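Local structure of bacterial transferase hexapeptide (Three repeats) family protein (Acinetobacter baumannii, 4M9C) at residues L111-I122 / F128-D139; M18-P26 / H90-T98. The protein probably transfers an acetyl group from acetyl-CoA to a UDP-linked amino sugar in the biosynthesis of UDP-N,N'-diacetylbacillosamine. All blocks are in the same frame, centred on the assembly; numbering follows the deposited sequence.

Interaction 1: L111-I122 / F128-D139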
loop_
_atom_site.group_PDB
_atom_site.type_symbol
_atom_site.label_atom_id
_atom_site.label_comp_id
_atom_site.label_asym_id
_atom_site.label_seq_id
_atom_site.Cartn_x
_atom_site.Cartn_y
_atom_site.Cartn_z
ATOM N N LEU A 111 -1.619 -15.058 -9.629
ATOM C CA LEU A 111 -2.659 -14.640 -8.708
ATOM C C LEU A 111 -2.238 -13.309 -8.097
ATOM O O LEU A 111 -1.294 -13.258 -7.313
ATOM C CB LEU A 111 -2.835 -15.692 -7.612
ATOM C CG LEU A 111 -3.715 -15.272 -6.433
ATOM C CD1 LEU A 111 -5.151 -15.059 -6.877
ATOM C CD2 LEU A 111 -3.642 -16.312 -5.330
ATOM N N LEU A 112 -2.917 -12.227 -8.475
ATOM C CA LEU A 112 -2.537 -10.893 -8.003
ATOM C C LEU A 112 -3.654 -10.319 -7.146
ATOM O O LEU A 112 -4.723 -9.987 -7.657
ATOM C CB LEU A 112 -2.229 -9.964 -9.189
ATOM C CG LEU A 112 -1.270 -10.565 -10.229
ATOM C CD1 LEU A 112 -1.190 -9.713 -11.522
ATOM C CD2 LEU A 112 0.101 -10.793 -9.644
ATOM N N CYS A 113 -3.395 -10.188 -5.849
ATOM C CA CYS A 113 -4.412 -9.761 -4.901
ATOM C C CYS A 113 -4.591 -8.232 -4.901
ATOM O O CYS A 113 -3.890 -7.520 -5.618
ATOM C CB CYS A 113 -4.071 -10.307 -3.506
ATOM S SG CYS A 113 -4.021 -12.154 -3.463
ATOM N N PRO A 114 -5.552 -7.727 -4.113
ATOM C CA PRO A 114 -5.819 -6.285 -4.090
ATOM C C PRO A 114 -4.605 -5.421 -3.739
ATOM O O PRO A 114 -3.788 -5.788 -2.890
ATOM C CB PRO A 114 -6.901 -6.156 -3.017
ATOM C CG PRO A 114 -7.670 -7.467 -3.147
ATOM C CD PRO A 114 -6.585 -8.491 -3.384
ATOM N N PHE A 115 -4.509 -4.280 -4.409
ATOM C CA PHE A 115 -3.432 -3.306 -4.206
ATOM C C PHE A 115 -2.060 -3.809 -4.628
ATOM O O PHE A 115 -1.033 -3.364 -4.102
ATOM C CB PHE A 115 -3.395 -2.790 -2.756
ATOM C CG PHE A 115 -4.672 -2.148 -2.326
ATOM C CD1 PHE A 115 -4.991 -0.861 -2.747
ATOM C CD2 PHE A 115 -5.578 -2.839 -1.537
ATOM C CE1 PHE A 115 -6.191 -0.264 -2.372
ATOM C CE2 PHE A 115 -6.772 -2.251 -1.157
ATOM C CZ PHE A 115 -7.080 -0.958 -1.571
ATOM N N THR A 116 -2.028 -4.727 -5.581
ATOM C CA THR A 116 -0.744 -5.158 -6.122
ATOM C C THR A 116 -0.349 -4.308 -7.316
ATOM O O THR A 116 -1.195 -3.703 -7.976
ATOM C CB THR A 116 -0.750 -6.623 -6.561
ATOM O OG1 THR A 116 -1.984 -6.919 -7.231
ATOM C CG2 THR A 116 -0.560 -7.544 -5.348
ATOM N N CYS A 117 0.943 -4.296 -7.608
ATOM C CA CYS A 117 1.470 -3.448 -8.656
ATOM C C CYS A 117 2.672 -4.107 -9.304
ATOM O O CYS A 117 3.604 -4.515 -8.617
ATOM C CB CYS A 117 1.878 -2.094 -8.073
ATOM S SG CYS A 117 2.479 -0.885 -9.321
ATOM N N LEU A 118 2.628 -4.231 -10.626
ATOM C CA LEU A 118 3.773 -4.669 -11.416
ATOM C C LEU A 118 4.109 -3.503 -12.349
ATOM O O LEU A 118 3.230 -3.026 -13.072
ATOM C CB LEU A 118 3.384 -5.893 -12.245
ATOM C CG LEU A 118 3.524 -7.334 -11.725
ATOM C CD1 LEU A 118 3.641 -7.480 -10.200
ATOM C CD2 LEU A 118 2.406 -8.193 -12.274
ATOM N N THR A 119 5.351 -3.018 -12.336
ATOM C CA THR A 119 5.675 -1.845 -13.147
ATOM C C THR A 119 6.029 -2.202 -14.601
ATOM O O THR A 119 5.163 -2.653 -15.332
ATOM C CB THR A 119 6.714 -0.915 -12.480
ATOM O OG1 THR A 119 7.962 -1.597 -12.316
ATOM C CG2 THR A 119 6.207 -0.431 -11.113
ATOM N N SER A 120 7.277 -2.009 -15.021
ATOM C CA SER A 120 7.629 -2.195 -16.434
ATOM C C SER A 120 8.859 -3.068 -16.692
ATOM O O SER A 120 9.823 -3.038 -15.931
ATOM C CB SER A 120 7.854 -0.831 -17.107
ATOM O OG SER A 120 6.702 -0.021 -16.988
ATOM N N ASN A 121 8.825 -3.813 -17.796
ATOM C CA ASN A 121 9.977 -4.591 -18.236
ATOM C C ASN A 121 10.305 -5.651 -17.202
ATOM O O ASN A 121 11.367 -5.629 -16.585
ATOM C CB ASN A 121 11.181 -3.684 -18.483
ATOM C CG ASN A 121 10.971 -2.766 -19.672
ATOM O OD1 ASN A 121 11.275 -3.122 -20.808
ATOM N ND2 ASN A 121 10.405 -1.603 -19.419
ATOM N N ILE A 122 9.359 -6.564 -17.023
ATOM C CA ILE A 122 9.402 -7.553 -15.960
ATOM C C ILE A 122 9.078 -8.895 -16.576
ATOM O O ILE A 122 8.214 -8.992 -17.442
ATOM C CB ILE A 122 8.347 -7.235 -14.883
ATOM C CG1 ILE A 122 8.805 -6.044 -14.041
ATOM C CG2 ILE A 122 8.050 -8.473 -14.007
ATOM C CD1 ILE A 122 7.679 -5.340 -13.341
ATOM N N PHE A 128 2.964 -17.592 -10.096
ATOM C CA PHE A 128 3.349 -16.498 -9.215
ATOM C C PHE A 128 2.172 -16.068 -8.352
ATOM O O PHE A 128 1.041 -15.954 -8.838
ATOM C CB PHE A 128 3.832 -15.315 -10.052
ATOM C CG PHE A 128 4.246 -14.126 -9.250
ATOM C CD1 PHE A 128 5.283 -14.218 -8.337
ATOM C CD2 PHE A 128 3.638 -12.890 -9.456
ATOM C CE1 PHE A 128 5.689 -13.105 -7.601
ATOM C CE2 PHE A 128 4.041 -11.764 -8.742
ATOM C CZ PHE A 128 5.073 -11.873 -7.801
ATOM N N HIS A 129 2.443 -15.846 -7.070
ATOM C CA HIS A 129 1.434 -15.378 -6.126
ATOM C C HIS A 129 1.894 -14.071 -5.501
ATOM O O HIS A 129 2.950 -14.017 -4.859
ATOM C CB HIS A 129 1.206 -16.402 -5.017
ATOM C CG HIS A 129 0.258 -17.502 -5.386
ATOM N ND1 HIS A 129 -0.521 -18.151 -4.452
ATOM C CD2 HIS A 129 -0.041 -18.064 -6.584
ATOM C CE1 HIS A 129 -1.261 -19.065 -5.057
ATOM N NE2 HIS A 129 -0.985 -19.036 -6.350
ATOM N N ALA A 130 1.104 -13.018 -5.693
ATOM C CA ALA A 130 1.372 -11.718 -5.083
ATOM C C ALA A 130 0.189 -11.358 -4.207
ATOM O O ALA A 130 -0.885 -11.035 -4.712
ATOM C CB ALA A 130 1.546 -10.666 -6.144
ATOM N N ASN A 131 0.371 -11.421 -2.896
ATOM C CA ASN A 131 -0.706 -11.064 -1.983
ATOM C C ASN A 131 -0.780 -9.564 -1.797
ATOM O O ASN A 131 0.036 -8.823 -2.342
ATOM C CB ASN A 131 -0.554 -11.755 -0.623
ATOM C CG ASN A 131 -1.895 -12.240 -0.067
ATOM O OD1 ASN A 131 -2.906 -11.514 -0.074
ATOM N ND2 ASN A 131 -1.910 -13.482 0.395
ATOM N N ILE A 132 -1.766 -9.125 -1.028
ATOM C CA ILE A 132 -2.098 -7.705 -0.949
ATOM C C ILE A 132 -0.937 -6.752 -0.668
ATOM O O ILE A 132 -0.074 -7.006 0.186
ATOM C CB ILE A 132 -3.263 -7.457 0.018
ATOM C CG1 ILE A 132 -2.941 -7.981 1.408
ATOM C CG2 ILE A 132 -4.519 -8.161 -0.483
ATOM C CD1 ILE A 132 -4.039 -7.655 2.404
ATOM N N TYR A 133 -0.923 -5.663 -1.427
ATOM C CA TYR A 133 0.085 -4.598 -1.304
ATOM C C TYR A 133 1.485 -5.000 -1.734
ATOM O O TYR A 133 2.401 -4.213 -1.580
ATOM C CB TYR A 133 0.146 -4.015 0.116
ATOM C CG TYR A 133 -1.180 -3.486 0.609
ATOM C CD1 TYR A 133 -1.582 -2.179 0.329
ATOM C CD2 TYR A 133 -2.024 -4.286 1.359
ATOM C CE1 TYR A 133 -2.792 -1.698 0.782
ATOM C CE2 TYR A 133 -3.229 -3.822 1.816
ATOM C CZ TYR A 133 -3.613 -2.528 1.524
ATOM O OH TYR A 133 -4.820 -2.075 1.993
ATOM N N SER A 134 1.667 -6.203 -2.273
ATOM C CA SER A 134 2.990 -6.552 -2.786
ATOM C C SER A 134 3.210 -5.956 -4.184
ATOM O O SER A 134 2.254 -5.682 -4.915
ATOM C CB SER A 134 3.238 -8.071 -2.779
ATOM O OG SER A 134 2.395 -8.758 -3.692
ATOM N N TYR A 135 4.470 -5.744 -4.550
ATOM C CA TYR A 135 4.772 -5.215 -5.875
ATOM C C TYR A 135 6.083 -5.735 -6.436
ATOM O O TYR A 135 6.939 -6.218 -5.701
ATOM C CB TYR A 135 4.789 -3.687 -5.853
ATOM C CG TYR A 135 5.948 -3.066 -5.108
ATOM C CD1 TYR A 135 7.237 -3.089 -5.636
ATOM C CD2 TYR A 135 5.746 -2.407 -3.904
ATOM C CE1 TYR A 135 8.309 -2.491 -4.963
ATOM C CE2 TYR A 135 6.806 -1.810 -3.228
ATOM C CZ TYR A 135 8.082 -1.858 -3.763
ATOM O OH TYR A 135 9.128 -1.266 -3.089
ATOM N N VAL A 136 6.217 -5.650 -7.753
ATOM C CA VAL A 136 7.457 -5.958 -8.445
ATOM C C VAL A 136 7.812 -4.750 -9.321
ATOM O O VAL A 136 7.001 -4.322 -10.152
ATOM C CB VAL A 136 7.294 -7.183 -9.359
ATOM C CG1 VAL A 136 8.603 -7.476 -10.089
ATOM C CG2 VAL A 136 6.800 -8.399 -8.560
ATOM N N ALA A 137 9.005 -4.200 -9.137
ATOM C CA ALA A 137 9.390 -2.983 -9.849
ATOM C C ALA A 137 10.173 -3.318 -11.115
ATOM O O ALA A 137 10.229 -4.479 -11.517
ATOM C CB ALA A 137 10.175 -2.071 -8.953
ATOM N N HIS A 138 10.796 -2.311 -11.723
ATOM C CA HIS A 138 11.305 -2.424 -13.096
ATOM C C HIS A 138 12.488 -3.384 -13.253
ATOM O O HIS A 138 13.349 -3.473 -12.375
ATOM C CB HIS A 138 11.715 -1.041 -13.628
ATOM C CG HIS A 138 12.910 -0.469 -12.934
ATOM N ND1 HIS A 138 14.202 -0.730 -13.340
ATOM C CD2 HIS A 138 13.013 0.322 -11.841
ATOM C CE1 HIS A 138 15.049 -0.113 -12.536
ATOM N NE2 HIS A 138 14.354 0.527 -11.612
ATOM N N ASP A 139 12.518 -4.086 -14.381
ATOM C CA ASP A 139 13.660 -4.909 -14.765
ATOM C C ASP A 139 13.907 -6.094 -13.838
ATOM O O ASP A 139 15.040 -6.518 -13.656
ATOM C CB ASP A 139 14.919 -4.042 -14.907
ATOM C CG ASP A 139 14.767 -2.987 -16.004
ATOM O OD1 ASP A 139 14.542 -3.368 -17.170
ATOM O OD2 ASP A 139 14.826 -1.779 -15.692
#

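Interaction 2: M18-P26 / H90-T98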
loop_
_atom_site.group_PDB
_atom_site.type_symbol
_atom_site.label_atom_id
_atom_site.label_comp_id
_atom_site.label_asym_id
_atom_site.label_seq_id
_atom_site.Cartn_x
_atom_site.Cartn_y
_atom_site.Cartn_z
ATOM N N MET A 18 -11.519 -16.738 -3.502
ATOM C CA MET A 18 -12.825 -17.038 -4.095
ATOM C C MET A 18 -13.549 -15.781 -4.643
ATOM O O MET A 18 -13.979 -15.778 -5.787
ATOM C CB MET A 18 -13.721 -17.847 -3.147
ATOM C CG MET A 18 -15.137 -18.096 -3.679
ATOM S SD MET A 18 -15.133 -19.134 -5.159
ATOM C CE MET A 18 -15.002 -20.785 -4.455
ATOM N N PRO A 19 -13.696 -14.720 -3.832
ATOM C CA PRO A 19 -14.411 -13.560 -4.380
ATOM C C PRO A 19 -13.638 -12.869 -5.510
ATOM O O PRO A 19 -14.249 -12.278 -6.400
ATOM C CB PRO A 19 -14.573 -12.632 -3.170
ATOM C CG PRO A 19 -13.600 -13.138 -2.143
ATOM C CD PRO A 19 -13.477 -14.598 -2.380
ATOM N N LEU A 20 -12.311 -12.962 -5.489
ATOM C CA LEU A 20 -11.519 -12.416 -6.587
ATOM C C LEU A 20 -11.833 -13.154 -7.883
ATOM O O LEU A 20 -12.037 -12.533 -8.928
ATOM C CB LEU A 20 -10.020 -12.516 -6.277
ATOM C CG LEU A 20 -9.530 -11.749 -5.042
ATOM C CD1 LEU A 20 -8.027 -11.955 -4.837
ATOM C CD2 LEU A 20 -9.868 -10.256 -5.175
ATOM N N VAL A 21 -11.864 -14.482 -7.823
ATOM C CA VAL A 21 -12.143 -15.264 -9.020
ATOM C C VAL A 21 -13.608 -15.114 -9.464
ATOM O O VAL A 21 -13.898 -15.169 -10.655
ATOM C CB VAL A 21 -11.714 -16.750 -8.877
ATOM C CG1 VAL A 21 -12.643 -17.507 -7.936
ATOM C CG2 VAL A 21 -11.668 -17.411 -10.243
ATOM N N ARG A 22 -14.517 -14.898 -8.513
ATOM C CA ARG A 22 -15.903 -14.572 -8.850
ATOM C C ARG A 22 -15.952 -13.317 -9.711
ATOM O O ARG A 22 -16.645 -13.286 -10.739
ATOM C CB ARG A 22 -16.752 -14.350 -7.595
ATOM C CG ARG A 22 -17.079 -15.611 -6.781
ATOM C CD ARG A 22 -17.953 -16.619 -7.551
ATOM N NE ARG A 22 -19.108 -15.995 -8.197
ATOM C CZ ARG A 22 -20.260 -15.717 -7.587
ATOM N NH1 ARG A 22 -20.426 -15.998 -6.298
ATOM N NH2 ARG A 22 -21.253 -15.151 -8.268
ATOM N N GLN A 23 -15.216 -12.286 -9.286
ATOM C CA GLN A 23 -15.155 -11.012 -10.005
ATOM C C GLN A 23 -14.400 -11.131 -11.325
ATOM O O GLN A 23 -14.679 -10.391 -12.261
ATOM C CB GLN A 23 -14.468 -9.935 -9.164
ATOM C CG GLN A 23 -15.228 -9.467 -7.957
ATOM C CD GLN A 23 -14.513 -8.313 -7.271
ATOM O OE1 GLN A 23 -14.481 -8.219 -6.044
ATOM N NE2 GLN A 23 -13.928 -7.432 -8.070
ATOM N N GLN A 24 -13.424 -12.036 -11.385
ATOM C CA GLN A 24 -12.683 -12.268 -12.620
ATOM C C GLN A 24 -13.629 -12.800 -13.716
ATOM O O GLN A 24 -13.476 -12.475 -14.896
ATOM C CB GLN A 24 -11.553 -13.271 -12.381
ATOM C CG GLN A 24 -10.533 -13.338 -13.505
ATOM C CD GLN A 24 -9.553 -12.189 -13.437
ATOM O OE1 GLN A 24 -9.152 -11.778 -12.348
ATOM N NE2 GLN A 24 -9.176 -11.646 -14.596
ATOM N N PHE A 25 -14.606 -13.611 -13.306
ATOM C CA PHE A 25 -15.553 -14.257 -14.230
ATOM C C PHE A 25 -16.988 -14.025 -13.776
ATOM O O PHE A 25 -17.677 -14.951 -13.351
ATOM C CB PHE A 25 -15.260 -15.757 -14.329
ATOM C CG PHE A 25 -13.890 -16.054 -14.843
ATOM C CD1 PHE A 25 -13.626 -16.016 -16.204
ATOM C CD2 PHE A 25 -12.856 -16.321 -13.974
ATOM C CE1 PHE A 25 -12.355 -16.258 -16.684
ATOM C CE2 PHE A 25 -11.590 -16.570 -14.445
ATOM C CZ PHE A 25 -11.338 -16.531 -15.806
ATOM N N PRO A 26 -17.441 -12.771 -13.870
ATOM C CA PRO A 26 -18.705 -12.322 -13.278
ATOM C C PRO A 26 -19.959 -12.924 -13.915
ATOM O O PRO A 26 -21.019 -12.924 -13.276
ATOM C CB PRO A 26 -18.675 -10.799 -13.496
ATOM C CG PRO A 26 -17.769 -10.600 -14.672
ATOM C CD PRO A 26 -16.727 -11.685 -14.565
ATOM N N HIS A 90 -5.617 -23.830 -16.088
ATOM C CA HIS A 90 -5.156 -22.937 -15.035
ATOM C C HIS A 90 -5.665 -21.526 -15.275
ATOM O O HIS A 90 -5.494 -20.979 -16.357
ATOM C CB HIS A 90 -3.636 -22.902 -15.005
ATOM C CG HIS A 90 -3.006 -24.236 -14.767
ATOM N ND1 HIS A 90 -3.124 -24.911 -13.571
ATOM C CD2 HIS A 90 -2.242 -25.015 -15.569
ATOM C CE1 HIS A 90 -2.462 -26.052 -13.648
ATOM N NE2 HIS A 90 -1.917 -26.139 -14.850
ATOM N N LEU A 91 -6.262 -20.932 -14.252
ATOM C CA LEU A 91 -6.787 -19.577 -14.341
ATOM C C LEU A 91 -5.774 -18.538 -13.871
ATOM O O LEU A 91 -4.972 -18.793 -12.965
ATOM C CB LEU A 91 -8.042 -19.457 -13.483
ATOM C CG LEU A 91 -9.196 -20.348 -13.911
ATOM C CD1 LEU A 91 -10.282 -20.315 -12.865
ATOM C CD2 LEU A 91 -9.722 -19.859 -15.252
ATOM N N ALA A 92 -5.819 -17.366 -14.492
ATOM C CA ALA A 92 -5.102 -16.204 -13.980
ATOM C C ALA A 92 -6.125 -15.309 -13.290
ATOM O O ALA A 92 -7.208 -15.064 -13.824
ATOM C CB ALA A 92 -4.403 -15.452 -15.120
ATOM N N VAL A 93 -5.785 -14.820 -12.104
ATOM C CA VAL A 93 -6.718 -14.023 -11.326
ATOM C C VAL A 93 -6.026 -12.737 -10.901
ATOM O O VAL A 93 -4.934 -12.785 -10.340
ATOM C CB VAL A 93 -7.165 -14.813 -10.076
ATOM C CG1 VAL A 93 -8.045 -13.968 -9.170
ATOM C CG2 VAL A 93 -7.897 -16.069 -10.494
ATOM N N GLN A 94 -6.636 -11.592 -11.202
ATOM C CA GLN A 94 -6.154 -10.308 -10.707
ATOM C C GLN A 94 -7.230 -9.699 -9.835
ATOM O O GLN A 94 -8.316 -10.248 -9.684
ATOM C CB GLN A 94 -5.892 -9.314 -11.847
ATOM C CG GLN A 94 -5.016 -9.809 -12.959
ATOM C CD GLN A 94 -5.803 -10.543 -14.024
ATOM O OE1 GLN A 94 -5.402 -11.625 -14.463
ATOM N NE2 GLN A 94 -6.924 -9.951 -14.461
ATOM N N SER A 95 -6.934 -8.535 -9.287
ATOM C CA SER A 95 -7.932 -7.785 -8.557
ATOM C C SER A 95 -8.273 -6.576 -9.390
ATOM O O SER A 95 -7.482 -6.157 -10.236
ATOM C CB SER A 95 -7.373 -7.343 -7.215
ATOM O OG SER A 95 -6.927 -8.480 -6.505
ATOM N N THR A 96 -9.450 -6.018 -9.148
ATOM C CA THR A 96 -9.891 -4.832 -9.874
ATOM C C THR A 96 -8.873 -3.700 -9.795
ATOM O O THR A 96 -8.609 -3.030 -10.786
ATOM C CB THR A 96 -11.242 -4.338 -9.347
ATOM O OG1 THR A 96 -12.200 -5.391 -9.477
ATOM C CG2 THR A 96 -11.733 -3.114 -10.147
ATOM N N ASN A 97 -8.290 -3.481 -8.624
ATOM C CA ASN A 97 -7.386 -2.346 -8.490
ATOM C C ASN A 97 -5.914 -2.663 -8.779
ATOM O O ASN A 97 -5.045 -1.818 -8.555
ATOM C CB ASN A 97 -7.536 -1.663 -7.122
ATOM C CG ASN A 97 -7.027 -2.527 -5.973
ATOM O OD1 ASN A 97 -6.480 -3.609 -6.188
ATOM N ND2 ASN A 97 -7.216 -2.052 -4.747
ATOM N N THR A 98 -5.632 -3.869 -9.267
ATOM C CA THR A 98 -4.257 -4.243 -9.613
ATOM C C THR A 98 -3.745 -3.352 -10.741
ATOM O O THR A 98 -4.475 -3.063 -11.692
ATOM C CB THR A 98 -4.159 -5.721 -10.065
ATOM O OG1 THR A 98 -4.389 -6.591 -8.946
ATOM C CG2 THR A 98 -2.779 -6.033 -10.655
HETATM O O HOH W 1 -10.889 -9.984 -9.142
#

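Interaction 1: L111-I122 / F128-D139
Leu-118 and Val-136 lie side by side, CD1 of the leucine 3.7 Å from CG2 of the valine, where two successive coils of a left-handed beta-helix stack in parallel register. Each segment runs strand, type II turn, strand, two sides of the triangular coil, and equivalent residues recur 18 positions apart: Leu-112 over Ala-130, Cys-117 over Tyr-135. The inward side is the densely packed part. Leu-112 CD2 reaches Ala-130 CB at 3.8 Å, and Thr-116 CG2 approaches the same methyl from the turn; Ile-122 CD1 and Phe-128 extend this apolar column. The backbone ladder between the coils includes a weak rung, Cys-117 N to Ser-134 O; its straightest is Ala-130 N to Leu-111 O (2.9 Å, 177° at the hydrogen).

On the outward side rings join the aliphatic groups. At the turns, the Phe-115 and Tyr-133 rings have planes only 3° apart but are slid so far that they barely overlap, with centroids 4.8 Å apart; Phe-115 CB sits over the tyrosine face instead. Both CG atoms are anti to the carbonyl carbon, which sends the rings the same way, into a subunit boundary where Tyr-133 OH bonds Phe-115 O of the third subunit. Leu-111 CD2 similarly covers one face of the His-129 ring, 15° off its normal.

The far corner is the more open end: Asn-121 and Asp-139 are partly exposed, and their side chains meet only through Asn-121 CB and Asp-139 OD1, 3.6 Å apart. Their polar ends turn to the second subunit: Asn-121 ND2 bonds Asn-46 there, and Asp-139 OD1 forms a salt bridge with its Lys-15. Asp-139 OD2 accepts His-138 ND1 at 2.6 Å, on its anti side but tilted out of the carboxylate plane, while the oxygen stays close to the imidazole plane.

Interaction 2: M18-P26 / H90-T98
Leu-20 rests its CB against CG1 of Val-93 at 3.8 Å, while its CD2 comes within 3.7 Å of Ser-95 OG, whose hydrogen bond goes to Leu-112 O. One turn of the helix thus packs on the extended connection that leads from the N-terminal Rossmann-like domain into the beta-helix. Val-21 continues the apolar strip: its CG2, anti to the backbone N, lies 4.0 Å from Val-93 CG2 and also nears Leu-91 CD1. Just beyond the helix, Phe-25 extends its ring across to the connection, bringing CZ to 3.7 Å from Leu-91 CD2. Ile-5 of strand 3-8 touches both Phe-25 and Leu-91, which ties this end of the contact to the domain's central sheet.

Polar links run along one side of the strip. Gln-24, bent at its second torsion (79°), curls its amide toward the connection, and OE1 accepts the backbone N of Gln-94 at 2.8 Å. That bond is fairly straight at the hydrogen (162°), although the donor stands 39° out of the amide carbonyl plane. A water joins the main chains by donating to Leu-20 O at 2.8 Å and to Gln-94 O at 2.6 Å. Both links engage backbone atoms of Gln-94, so the helix probably holds this part of the connection through its main chain, by one direct bond and one water bridge, as well as by aliphatic packing.

How the interactions relate
Interaction 2 comes first along the chain and interaction 1 follows it, their centres about 15 Å apart. Helix 14-24 belongs to the N-terminal domain; residues 90-98 lead from edge strand 89-90 of its sheet to strand 99-100, where the beta-helix begins. The two contacts meet directly: Leu-112 N lies 2.8 Å from Val-93 O, and Phe-115 N lies 2.7 Å from Asn-97 OD1, both probable hydrogen bonds. The connection therefore lies against the coil at residues 111-122, which stacks in turn on 128-139. Both reach the third subunit, interaction 2 only marginally, through Pro-19 and Asn-97, so the junction lies at the margin of the trimer interface that the beta-helix coils help to form.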